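Local coordinates for protein malate dehydrogenase (Porphyromonas gingivalis, PDB 3FI9) that probably catalyses the NAD-dependent interconversion of malate and oxaloacetate, at residues G152-R157 with T176-G181; R157-L162 with S171-T176; F189-K194 with E297-A302. All blocks are in the same frame, centred on the assembly; numbering follows the deposited sequence.

Overall arrangement
The chain first builds the NAD-binding part of the fold, then enters helix 153-166 after strand 147-150. Contact 1 joins the start of this helix to 176-181, closing a loop that holds the rest of the helix and strand 173-174. Contact 2 lies within that loop. It packs the middle of the helix against 171-176, and both contacts share R157 and T176. Contact 3 comes later in series. It closes a loop of about a hundred residues by tying 189-194, beyond strand 186-188, to the first turns of helix 297-319. Backbone bonds link R177 to F189 and T174 to K194, so 189-194 runs beside the chain of 171-181 and connects contact 3 to the other two.

Contact 1 (G152-R157 with T176-G181); sequences GLDSTR and TRTYGG
S155 and T178 meet where the first turns of helix 153-166 face the strand at 178-180. The hydroxyl of S155 takes the backbone N-H of T178. The bond from T178 N to S155 OG is 3.1 Å long and fairly straight, at 163°. S155 OG lies anti to its own carbonyl carbon (chi1 -64°), and this torsion places it within 3.6 Å of R177 CA. The carbonyl of S155 is used as well. T176 OG1 donates to S155 O over 3.2 Å, coming from above the carbonyl plane. S155 is therefore gripped at its hydroxyl by T178 N on the strand and at its backbone oxygen by T176 OG1 in the loop just before it.

T178 turns its side chain to D154, and the two side chains cross at about a right angle. T178 OG1 sits 3.1 Å from D154 CB, while its methyl CG2 lies next to the same carbon. This is part of the catalytic domain of the lactate/malate dehydrogenase fold. The hairpin of strands 178-180 and 186-188 carries H182, the predicted proton acceptor, in its turn. The side chain of D154 comes close to H182, consistent with the aspartate-histidine pair of this family. D154 OD2 also accepts the N-H of G183.

Two waters fill out the polar network. One donates to D154 OD2 and to G181 O, and it accepts the hydroxyl of T178; its distance to T178 OG1 is 2.6 Å. The other donates to T178 OG1 at 3.0 Å and is hydrogen-bonded to S155 OG. T178 OG1 thus gives to one water and takes from the other. On the far side of the helix, T156 OG1 is hydrogen-bonded to H56 O of the second subunit.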
ATOM      1  N   GLY A 152      -7.913  10.087  13.242  1.00 18.11           N
ATOM      2  CA  GLY A 152      -7.236   9.144  14.184  1.00 18.71           C
ATOM      3  C   GLY A 152      -5.703   9.301  14.222  1.00 18.92           C
ATOM      4  O   GLY A 152      -5.016   8.760  15.110  1.00 18.71           O
ATOM      5  N   LEU A 153      -5.147   9.986  13.227  1.00 18.30           N
ATOM      6  CA  LEU A 153      -3.671  10.100  13.130  1.00 18.13           C
ATOM      7  C   LEU A 153      -3.059  10.815  14.321  1.00 17.30           C
ATOM      8  O   LEU A 153      -1.922  10.525  14.666  1.00 16.47           O
ATOM      9  CB  LEU A 153      -3.187  10.751  11.814  1.00 17.20           C
ATOM     10  CG  LEU A 153      -3.454   9.989  10.494  1.00 21.00           C
ATOM     11  CD1 LEU A 153      -2.659  10.604   9.307  1.00 19.74           C
ATOM     12  CD2 LEU A 153      -3.130   8.479  10.578  1.00 19.43           C
ATOM     13  N   ASP A 154      -3.776  11.748  14.935  1.00 16.38           N
ATOM     14  CA  ASP A 154      -3.219  12.411  16.127  1.00 18.52           C
ATOM     15  C   ASP A 154      -3.057  11.349  17.237  1.00 17.91           C
ATOM     16  O   ASP A 154      -2.069  11.357  17.983  1.00 17.43           O
ATOM     17  CB  ASP A 154      -4.121  13.581  16.615  1.00 18.59           C
ATOM     18  CG  ASP A 154      -3.858  14.915  15.849  1.00 22.38           C
ATOM     19  OD1 ASP A 154      -2.905  15.013  15.050  1.00 22.34           O
ATOM     20  OD2 ASP A 154      -4.627  15.881  16.041  1.00 28.74           O
ATOM     21  N   SER A 155      -4.018  10.429  17.315  1.00 15.56           N
ATOM     22  CA  SER A 155      -3.966   9.370  18.319  1.00 15.27           C
ATOM     23  C   SER A 155      -2.878   8.297  18.055  1.00 15.65           C
ATOM     24  O   SER A 155      -2.214   7.840  18.993  1.00 14.55           O
ATOM     25  CB  SER A 155      -5.346   8.732  18.498  1.00 16.90           C
ATOM     26  OG  SER A 155      -6.296   9.666  19.021  1.00 15.86           O
ATOM     27  N   THR A 156      -2.665   7.915  16.792  1.00 15.78           N
ATOM     28  CA  THR A 156      -1.634   6.900  16.466  1.00 15.26           C
ATOM     29  C   THR A 156      -0.264   7.540  16.584  1.00 14.41           C
ATOM     30  O   THR A 156       0.704   6.891  17.007  1.00 14.57           O
ATOM     31  CB  THR A 156      -1.820   6.288  15.040  1.00 14.30           C
ATOM     32  OG1 THR A 156      -1.675   7.313  14.028  1.00 15.04           O
ATOM     33  CG2 THR A 156      -3.187   5.666  14.930  1.00 15.59           C
ATOM     34  N   ARG A 157      -0.186   8.827  16.283  1.00 14.32           N
ATOM     35  CA  ARG A 157       1.092   9.514  16.414  1.00 14.53           C
ATOM     36  C   ARG A 157       1.406   9.668  17.917  1.00 14.44           C
ATOM     37  O   ARG A 157       2.524   9.438  18.359  1.00 15.36           O
ATOM     38  CB  ARG A 157       1.040  10.850  15.711  1.00 14.71           C
ATOM     39  CG  ARG A 157       1.064  10.686  14.193  1.00 14.67           C
ATOM     40  CD  ARG A 157       0.913  12.074  13.473  1.00 19.75           C
ATOM     41  NE  ARG A 157       0.925  11.870  12.029  1.00 18.40           N
ATOM     42  CZ  ARG A 157       0.519  12.780  11.141  1.00 21.55           C
ATOM     43  NH1 ARG A 157       0.074  13.956  11.540  1.00 23.12           N
ATOM     44  NH2 ARG A 157       0.565  12.516   9.843  1.00 21.39           N
ATOM     45  N   THR A 176      -4.548   5.563  23.547  1.00 20.79           N
ATOM     46  CA  THR A 176      -4.084   6.946  23.436  1.00 21.52           C
ATOM     47  C   THR A 176      -5.164   7.676  22.652  1.00 20.41           C
ATOM     48  O   THR A 176      -5.640   7.176  21.613  1.00 20.93           O
ATOM     49  CB  THR A 176      -2.802   7.046  22.615  1.00 21.66           C
ATOM     50  OG1 THR A 176      -2.869   6.069  21.573  1.00 25.81           O
ATOM     51  CG2 THR A 176      -1.576   6.766  23.448  1.00 22.90           C
ATOM     52  N   ARG A 177      -5.551   8.847  23.129  1.00 18.97           N
ATOM     53  CA  ARG A 177      -6.699   9.533  22.559  1.00 18.61           C
ATOM     54  C   ARG A 177      -6.481  11.029  22.502  1.00 18.12           C
ATOM     55  O   ARG A 177      -6.082  11.622  23.494  1.00 17.95           O
ATOM     56  CB  ARG A 177      -7.976   9.261  23.384  1.00 17.51           C
ATOM     57  CG  ARG A 177      -8.482   7.883  23.260  1.00 20.04           C
ATOM     58  CD  ARG A 177      -8.915   7.604  21.849  1.00 23.60           C
ATOM     59  NE  ARG A 177      -9.598   6.329  21.783  1.00 24.48           N
ATOM     60  CZ  ARG A 177      -9.022   5.182  21.434  1.00 26.85           C
ATOM     61  NH1 ARG A 177      -7.742   5.138  21.103  1.00 23.73           N
ATOM     62  NH2 ARG A 177      -9.748   4.067  21.424  1.00 29.57           N
ATOM     63  N   THR A 178      -6.707  11.629  21.325  1.00 18.99           N
ATOM     64  CA  THR A 178      -6.910  13.061  21.245  1.00 18.35           C
ATOM     65  C   THR A 178      -8.328  13.273  20.682  1.00 18.04           C
ATOM     66  O   THR A 178      -8.764  12.549  19.784  1.00 18.81           O
ATOM     67  CB  THR A 178      -5.881  13.801  20.342  1.00 19.08           C
ATOM     68  OG1 THR A 178      -6.186  13.549  18.966  1.00 19.28           O
ATOM     69  CG2 THR A 178      -4.415  13.327  20.590  1.00 19.28           C
ATOM     70  N   TYR A 179      -9.007  14.315  21.148  1.00 17.48           N
ATOM     71  CA  TYR A 179     -10.317  14.685  20.641  1.00 18.10           C
ATOM     72  C   TYR A 179     -10.338  16.153  20.187  1.00 18.97           C
ATOM     73  O   TYR A 179      -9.335  16.903  20.336  1.00 19.60           O
ATOM     74  CB  TYR A 179     -11.390  14.450  21.727  1.00 16.96           C
ATOM     75  CG  TYR A 179     -11.449  13.031  22.238  1.00 17.47           C
ATOM     76  CD1 TYR A 179     -11.738  11.967  21.388  1.00 17.82           C
ATOM     77  CD2 TYR A 179     -11.235  12.762  23.579  1.00 15.91           C
ATOM     78  CE1 TYR A 179     -11.770  10.659  21.879  1.00 17.45           C
ATOM     79  CE2 TYR A 179     -11.288  11.488  24.073  1.00 20.18           C
ATOM     80  CZ  TYR A 179     -11.541  10.442  23.219  1.00 20.22           C
ATOM     81  OH  TYR A 179     -11.613   9.179  23.741  1.00 20.85           O
ATOM     82  N   GLY A 180     -11.460  16.557  19.588  1.00 18.94           N
ATOM     83  CA  GLY A 180     -11.633  17.962  19.130  1.00 19.45           C
ATOM     84  C   GLY A 180     -11.167  18.225  17.713  1.00 19.98           C
ATOM     85  O   GLY A 180     -11.641  17.578  16.783  1.00 20.27           O
ATOM     86  N   GLY A 181     -10.227  19.159  17.567  1.00 19.54           N
ATOM     87  CA  GLY A 181      -9.662  19.533  16.255  1.00 20.82           C
ATOM     88  C   GLY A 181      -8.391  18.740  16.072  1.00 21.48           C
ATOM     89  O   GLY A 181      -8.118  17.832  16.859  1.00 21.01           O
TER
HETATM   90  O   HOH W   1      -6.841  15.344  17.225  1.00 30.79           O
HETATM   91  O   HOH W   2      -7.042  11.309  17.136  1.00 18.05           O

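Contact 2 (R157-L162 with S171-T176); sequences RLQSEL and SLVTNT
Q159 reaches V173 through an extended side chain. Its CG stands opposite the backbone N (chi1 -175°), and chi2 of -169° carries the amide on in the same direction. The Q159 side chain then slides past that of V173, the two running in opposite directions, with Q159 CG 3.9 Å from V173 CB. At the end, Q159 NE2 donates to V173 O over 2.8 Å. The bond is almost straight at 175°. The oxygen lies in the plane of the Q159 amide, and the nitrogen arrives nearly along the C=O axis of V173. The other end of the amide is held too, because Q159 OE1 accepts from Q170 NE2. With both ends bonded, the rotation of the amide is fixed.

One helical turn on, L162 supplies the apolar half of the contact. L162 CD1 touches V173 CG1 at 3.9 Å, the two side chains crossing at about a right angle. The same methyl meets T176 CG2 at 3.8 Å, but here the side chains pass each other in opposite directions. T176 CG2 also lies near L158 CG, at 4.2 Å. On its other branch, T176 OG1 rests 3.4 Å from Q159 CB.

L158 and L162 also touch L217 of helix 211-222, so the leucine side of the helix is covered by a second helix. S171 OG is bonded to G61 N of the second subunit, which places this end of the contact beside the dimer interface. The arrangement is a helix packed on an edge strand of a small antiparallel sheet: helix 153-166 lies against strand 173-174, which pairs with 194-195 in the alpha/beta catalytic domain of the lactate/malate dehydrogenase family.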
ATOM      1  N   ARG A 157      -0.186   8.827  16.283  1.00 14.32           N
ATOM      2  CA  ARG A 157       1.092   9.514  16.414  1.00 14.53           C
ATOM      3  C   ARG A 157       1.406   9.668  17.917  1.00 14.44           C
ATOM      4  O   ARG A 157       2.524   9.438  18.359  1.00 15.36           O
ATOM      5  CB  ARG A 157       1.040  10.850  15.711  1.00 14.71           C
ATOM      6  CG  ARG A 157       1.064  10.686  14.193  1.00 14.67           C
ATOM      7  CD  ARG A 157       0.913  12.074  13.473  1.00 19.75           C
ATOM      8  NE  ARG A 157       0.925  11.870  12.029  1.00 18.40           N
ATOM      9  CZ  ARG A 157       0.519  12.780  11.141  1.00 21.55           C
ATOM     10  NH1 ARG A 157       0.074  13.956  11.540  1.00 23.12           N
ATOM     11  NH2 ARG A 157       0.565  12.516   9.843  1.00 21.39           N
ATOM     12  N   LEU A 158       0.409  10.000  18.712  1.00 14.53           N
ATOM     13  CA  LEU A 158       0.667  10.045  20.161  1.00 15.07           C
ATOM     14  C   LEU A 158       1.135   8.682  20.685  1.00 15.36           C
ATOM     15  O   LEU A 158       2.061   8.595  21.497  1.00 15.79           O
ATOM     16  CB  LEU A 158      -0.544  10.567  20.927  1.00 14.32           C
ATOM     17  CG  LEU A 158      -0.437  10.635  22.459  1.00 17.22           C
ATOM     18  CD1 LEU A 158       0.598  11.635  22.880  1.00 18.99           C
ATOM     19  CD2 LEU A 158      -1.795  11.076  23.052  1.00 19.48           C
ATOM     20  N   GLN A 159       0.491   7.619  20.224  1.00 14.19           N
ATOM     21  CA  GLN A 159       0.905   6.269  20.606  1.00 14.68           C
ATOM     22  C   GLN A 159       2.347   6.003  20.216  1.00 15.12           C
ATOM     23  O   GLN A 159       3.152   5.508  21.026  1.00 16.73           O
ATOM     24  CB  GLN A 159      -0.023   5.203  19.997  1.00 12.50           C
ATOM     25  CG  GLN A 159       0.301   3.762  20.473  1.00 16.36           C
ATOM     26  CD  GLN A 159      -0.430   2.700  19.668  1.00 17.36           C
ATOM     27  OE1 GLN A 159      -0.385   2.727  18.431  1.00 17.13           O
ATOM     28  NE2 GLN A 159      -1.091   1.759  20.351  1.00 14.63           N
ATOM     29  N   SER A 160       2.686   6.322  18.978  1.00 15.14           N
ATOM     30  CA  SER A 160       4.046   6.113  18.509  1.00 15.98           C
ATOM     31  C   SER A 160       5.092   6.906  19.313  1.00 16.41           C
ATOM     32  O   SER A 160       6.111   6.366  19.760  1.00 16.59           O
ATOM     33  CB  SER A 160       4.132   6.493  17.033  1.00 16.13           C
ATOM     34  OG  SER A 160       5.471   6.390  16.568  1.00 16.85           O
ATOM     35  N   GLU A 161       4.825   8.186  19.505  1.00 16.37           N
ATOM     36  CA  GLU A 161       5.752   9.053  20.217  1.00 16.73           C
ATOM     37  C   GLU A 161       5.945   8.596  21.660  1.00 16.21           C
ATOM     38  O   GLU A 161       7.072   8.577  22.129  1.00 17.40           O
ATOM     39  CB  GLU A 161       5.337  10.534  20.119  1.00 17.07           C
ATOM     40  CG  GLU A 161       5.350  11.146  18.678  1.00 17.35           C
ATOM     41  CD  GLU A 161       6.731  11.211  18.043  1.00 20.85           C
ATOM     42  OE1 GLU A 161       7.742  11.445  18.745  1.00 21.77           O
ATOM     43  OE2 GLU A 161       6.810  11.048  16.816  1.00 24.29           O
ATOM     44  N   LEU A 162       4.873   8.158  22.343  1.00 16.73           N
ATOM     45  CA  LEU A 162       4.985   7.542  23.686  1.00 16.24           C
ATOM     46  C   LEU A 162       5.790   6.244  23.694  1.00 17.00           C
ATOM     47  O   LEU A 162       6.651   6.037  24.580  1.00 16.28           O
ATOM     48  CB  LEU A 162       3.611   7.305  24.307  1.00 16.45           C
ATOM     49  CG  LEU A 162       2.951   8.576  24.895  1.00 16.33           C
ATOM     50  CD1 LEU A 162       1.468   8.330  25.045  1.00 18.51           C
ATOM     51  CD2 LEU A 162       3.587   8.950  26.263  1.00 15.74           C
ATOM     52  N   SER A 171       2.391  -1.172  20.442  1.00 16.54           N
ATOM     53  CA  SER A 171       1.077  -1.710  20.832  1.00 19.11           C
ATOM     54  C   SER A 171       0.907  -1.769  22.333  1.00 18.25           C
ATOM     55  O   SER A 171      -0.194  -1.939  22.813  1.00 18.50           O
ATOM     56  CB  SER A 171       0.938  -3.163  20.320  1.00 19.44           C
ATOM     57  OG  SER A 171       0.168  -3.192  19.150  1.00 25.48           O
ATOM     58  N   LEU A 172       1.999  -1.619  23.070  1.00 19.06           N
ATOM     59  CA  LEU A 172       1.932  -1.671  24.537  1.00 19.47           C
ATOM     60  C   LEU A 172       1.467  -0.351  25.142  1.00 20.18           C
ATOM     61  O   LEU A 172       1.192  -0.267  26.337  1.00 20.96           O
ATOM     62  CB  LEU A 172       3.286  -2.046  25.104  1.00 19.51           C
ATOM     63  CG  LEU A 172       3.891  -3.327  24.488  1.00 22.22           C
ATOM     64  CD1 LEU A 172       5.274  -3.641  25.105  1.00 21.55           C
ATOM     65  CD2 LEU A 172       2.929  -4.466  24.709  1.00 22.44           C
ATOM     66  N   VAL A 173       1.381   0.685  24.319  1.00 20.71           N
ATOM     67  CA  VAL A 173       0.795   1.959  24.775  1.00 19.74           C
ATOM     68  C   VAL A 173      -0.689   1.894  24.334  1.00 20.89           C
ATOM     69  O   VAL A 173      -0.987   1.927  23.149  1.00 21.47           O
ATOM     70  CB  VAL A 173       1.515   3.176  24.144  1.00 19.10           C
ATOM     71  CG1 VAL A 173       0.899   4.491  24.640  1.00 18.04           C
ATOM     72  CG2 VAL A 173       2.987   3.164  24.468  1.00 19.29           C
ATOM     73  N   THR A 174      -1.611   1.798  25.271  1.00 19.97           N
ATOM     74  CA  THR A 174      -2.954   1.452  24.881  1.00 20.79           C
ATOM     75  C   THR A 174      -3.869   2.651  25.068  1.00 21.33           C
ATOM     76  O   THR A 174      -3.614   3.489  25.922  1.00 20.45           O
ATOM     77  CB  THR A 174      -3.432   0.218  25.677  1.00 20.89           C
ATOM     78  OG1 THR A 174      -3.283   0.476  27.083  1.00 22.35           O
ATOM     79  CG2 THR A 174      -2.544  -0.988  25.299  1.00 20.65           C
ATOM     80  N   ASN A 175      -4.904   2.759  24.226  1.00 21.96           N
ATOM     81  CA  ASN A 175      -5.953   3.771  24.428  1.00 22.50           C
ATOM     82  C   ASN A 175      -5.457   5.220  24.456  1.00 22.20           C
ATOM     83  O   ASN A 175      -5.939   6.041  25.271  1.00 21.80           O
ATOM     84  CB  ASN A 175      -6.731   3.492  25.718  1.00 22.99           C
ATOM     85  CG  ASN A 175      -8.192   3.916  25.619  1.00 26.73           C
ATOM     86  OD1 ASN A 175      -8.754   3.927  24.536  1.00 32.95           O
ATOM     87  ND2 ASN A 175      -8.801   4.286  26.744  1.00 29.35           N
ATOM     88  N   THR A 176      -4.548   5.563  23.547  1.00 20.79           N
ATOM     89  CA  THR A 176      -4.084   6.946  23.436  1.00 21.52           C
ATOM     90  C   THR A 176      -5.164   7.676  22.652  1.00 20.41           C
ATOM     91  O   THR A 176      -5.640   7.176  21.613  1.00 20.93           O
ATOM     92  CB  THR A 176      -2.802   7.046  22.615  1.00 21.66           C
ATOM     93  OG1 THR A 176      -2.869   6.069  21.573  1.00 25.81           O
ATOM     94  CG2 THR A 176      -1.576   6.766  23.448  1.00 22.90           C
TER

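Contact 3 (F189-K194 with E297-A302); sequences FASTAK and EAERAA
E299 meets S191 with both carboxylate oxygens. S191 N donates to E299 OE2 over 2.9 Å in a nearly straight bond. S191 OG donates to E299 OE1 over 2.7 Å. One serine thus meets the carboxylate with two bonds, each on an oxygen's syn lone pair. S191 chi1 of 74° sets the hydroxyl between the backbone N and the carbonyl carbon, where it reaches the same carboxylate as the N-H.

The stem of E299 lies over F189. Its CB sits 3.5 Å from the centroid of the F189 ring, only 8° off the ring normal, a CH-pi contact over the face. The carboxylate is stacked near the ring, with the two planes 29° apart, and E299 OE1 is 3.5 Å from F189 CD2. A water bridges the N-H of A190, the residue before S191, to E299 OE2: it accepts from A190 N and donates to E299 OE2, at 2.8 Å from that oxygen. The direct approach of A190 N to the carboxylate has too poor an angle for a bond.

Further out, the F189 ring meets Y179 edge-to-face, and its backbone is bonded to R177. On the helix side, the N-H of E299 is bonded to N296 OD1, and R300 NH1 to L294 O; L294 also touches F189. The contact thus joins the short 3-10 segment 190-192 to the start of the long C-terminal helix 297-319, away from the predicted catalytic and binding residues. With at least three donors directed at its oxygens (S191 N, S191 OG and the water), E299 is probably ionised.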
ATOM      1  N   PHE A 189      -6.357  13.739  25.692  1.00 19.12           N
ATOM      2  CA  PHE A 189      -6.983  13.174  26.895  1.00 19.13           C
ATOM      3  C   PHE A 189      -6.081  12.109  27.503  1.00 19.66           C
ATOM      4  O   PHE A 189      -6.360  10.912  27.413  1.00 19.82           O
ATOM      5  CB  PHE A 189      -8.372  12.586  26.582  1.00 18.27           C
ATOM      6  CG  PHE A 189      -9.455  13.609  26.592  1.00 18.79           C
ATOM      7  CD1 PHE A 189      -9.308  14.794  25.840  1.00 18.87           C
ATOM      8  CD2 PHE A 189     -10.626  13.400  27.307  1.00 17.62           C
ATOM      9  CE1 PHE A 189     -10.334  15.787  25.836  1.00 19.68           C
ATOM     10  CE2 PHE A 189     -11.677  14.378  27.293  1.00 17.14           C
ATOM     11  CZ  PHE A 189     -11.521  15.563  26.548  1.00 18.61           C
ATOM     12  N   ALA A 190      -4.991  12.546  28.120  1.00 20.03           N
ATOM     13  CA  ALA A 190      -4.012  11.574  28.689  1.00 21.38           C
ATOM     14  C   ALA A 190      -4.614  10.633  29.743  1.00 21.50           C
ATOM     15  O   ALA A 190      -4.127   9.515  29.992  1.00 21.02           O
ATOM     16  CB  ALA A 190      -2.807  12.330  29.259  1.00 21.13           C
ATOM     17  N   SER A 191      -5.673  11.064  30.403  1.00 21.99           N
ATOM     18  CA  SER A 191      -6.307  10.160  31.338  1.00 21.84           C
ATOM     19  C   SER A 191      -6.792   8.822  30.707  1.00 22.80           C
ATOM     20  O   SER A 191      -7.047   7.878  31.433  1.00 23.17           O
ATOM     21  CB  SER A 191      -7.498  10.851  32.021  1.00 22.08           C
ATOM     22  OG  SER A 191      -8.569  10.950  31.109  1.00 20.75           O
ATOM     23  N   THR A 192      -6.923   8.724  29.383  1.00 22.39           N
ATOM     24  CA  THR A 192      -7.412   7.489  28.774  1.00 22.13           C
ATOM     25  C   THR A 192      -6.313   6.436  28.615  1.00 21.76           C
ATOM     26  O   THR A 192      -6.610   5.271  28.421  1.00 22.37           O
ATOM     27  CB  THR A 192      -8.003   7.705  27.334  1.00 22.24           C
ATOM     28  OG1 THR A 192      -6.950   8.007  26.420  1.00 25.47           O
ATOM     29  CG2 THR A 192      -9.051   8.823  27.284  1.00 23.86           C
ATOM     30  N   ALA A 193      -5.059   6.851  28.620  1.00 20.33           N
ATOM     31  CA  ALA A 193      -3.976   5.986  28.143  1.00 20.03           C
ATOM     32  C   ALA A 193      -3.208   5.227  29.233  1.00 19.84           C
ATOM     33  O   ALA A 193      -3.075   5.690  30.353  1.00 19.98           O
ATOM     34  CB  ALA A 193      -3.002   6.739  27.302  1.00 19.51           C
ATOM     35  N   LYS A 194      -2.667   4.074  28.850  1.00 20.02           N
ATOM     36  CA  LYS A 194      -1.742   3.326  29.705  1.00 20.42           C
ATOM     37  C   LYS A 194      -0.481   2.996  28.949  1.00 21.21           C
ATOM     38  O   LYS A 194      -0.520   2.746  27.746  1.00 20.82           O
ATOM     39  CB  LYS A 194      -2.381   2.009  30.110  1.00 19.73           C
ATOM     40  CG  LYS A 194      -3.393   2.136  31.199  1.00 23.25           C
ATOM     41  CD  LYS A 194      -4.144   0.818  31.381  1.00 25.04           C
ATOM     42  CE  LYS A 194      -5.134   0.990  32.532  1.00 31.14           C
ATOM     43  NZ  LYS A 194      -5.471  -0.337  33.140  1.00 30.85           N
ATOM     44  N   GLU A 297     -12.576  16.755  34.189  1.00 20.75           N
ATOM     45  CA  GLU A 297     -13.061  18.112  33.948  1.00 20.01           C
ATOM     46  C   GLU A 297     -12.061  18.985  33.225  1.00 19.61           C
ATOM     47  O   GLU A 297     -12.441  19.756  32.347  1.00 20.25           O
ATOM     48  CB  GLU A 297     -13.470  18.794  35.252  1.00 21.03           C
ATOM     49  CG  GLU A 297     -14.085  20.183  35.042  1.00 19.55           C
ATOM     50  CD  GLU A 297     -14.733  20.672  36.334  1.00 24.25           C
ATOM     51  OE1 GLU A 297     -14.506  20.036  37.386  1.00 24.54           O
ATOM     52  OE2 GLU A 297     -15.441  21.678  36.312  1.00 25.70           O
ATOM     53  N   ALA A 298     -10.795  18.919  33.618  1.00 17.52           N
ATOM     54  CA  ALA A 298      -9.767  19.684  32.929  1.00 19.20           C
ATOM     55  C   ALA A 298      -9.636  19.346  31.440  1.00 18.64           C
ATOM     56  O   ALA A 298      -9.465  20.243  30.605  1.00 20.31           O
ATOM     57  CB  ALA A 298      -8.404  19.539  33.636  1.00 18.43           C
ATOM     58  N   GLU A 299      -9.679  18.059  31.109  1.00 19.51           N
ATOM     59  CA  GLU A 299      -9.600  17.666  29.697  1.00 19.82           C
ATOM     60  C   GLU A 299     -10.817  18.178  28.929  1.00 18.96           C
ATOM     61  O   GLU A 299     -10.680  18.664  27.811  1.00 18.22           O
ATOM     62  CB  GLU A 299      -9.487  16.150  29.601  1.00 20.36           C
ATOM     63  CG  GLU A 299      -8.177  15.662  30.174  1.00 22.04           C
ATOM     64  CD  GLU A 299      -8.113  14.151  30.312  1.00 21.23           C
ATOM     65  OE1 GLU A 299      -9.154  13.496  30.500  1.00 24.48           O
ATOM     66  OE2 GLU A 299      -6.997  13.624  30.266  1.00 23.43           O
ATOM     67  N   ARG A 300     -12.008  18.074  29.527  1.00 19.13           N
ATOM     68  CA  ARG A 300     -13.216  18.606  28.858  1.00 19.55           C
ATOM     69  C   ARG A 300     -13.098  20.112  28.604  1.00 19.32           C
ATOM     70  O   ARG A 300     -13.592  20.637  27.588  1.00 19.20           O
ATOM     71  CB  ARG A 300     -14.480  18.253  29.643  1.00 20.83           C
ATOM     72  CG  ARG A 300     -14.774  16.748  29.554  1.00 19.35           C
ATOM     73  CD  ARG A 300     -16.124  16.409  30.119  1.00 22.96           C
ATOM     74  NE  ARG A 300     -16.238  16.632  31.561  1.00 21.11           N
ATOM     75  CZ  ARG A 300     -15.854  15.782  32.501  1.00 23.67           C
ATOM     76  NH1 ARG A 300     -15.300  14.611  32.183  1.00 27.45           N
ATOM     77  NH2 ARG A 300     -16.049  16.098  33.777  1.00 23.39           N
ATOM     78  N   ALA A 301     -12.402  20.813  29.496  1.00 18.81           N
ATOM     79  CA  ALA A 301     -12.183  22.265  29.260  1.00 18.96           C
ATOM     80  C   ALA A 301     -11.238  22.507  28.096  1.00 18.57           C
ATOM     81  O   ALA A 301     -11.360  23.494  27.349  1.00 18.63           O
ATOM     82  CB  ALA A 301     -11.689  22.952  30.550  1.00 18.13           C
ATOM     83  N   ALA A 302     -10.249  21.632  27.947  1.00 17.39           N
ATOM     84  CA  ALA A 302      -9.351  21.742  26.816  1.00 18.09           C
ATOM     85  C   ALA A 302     -10.134  21.463  25.528  1.00 17.38           C
ATOM     86  O   ALA A 302      -9.937  22.135  24.512  1.00 19.15           O
ATOM     87  CB  ALA A 302      -8.167  20.730  26.973  1.00 17.51           C
TER
HETATM   88  O   HOH W   3      -4.682  14.954  29.464  1.00 41.27           O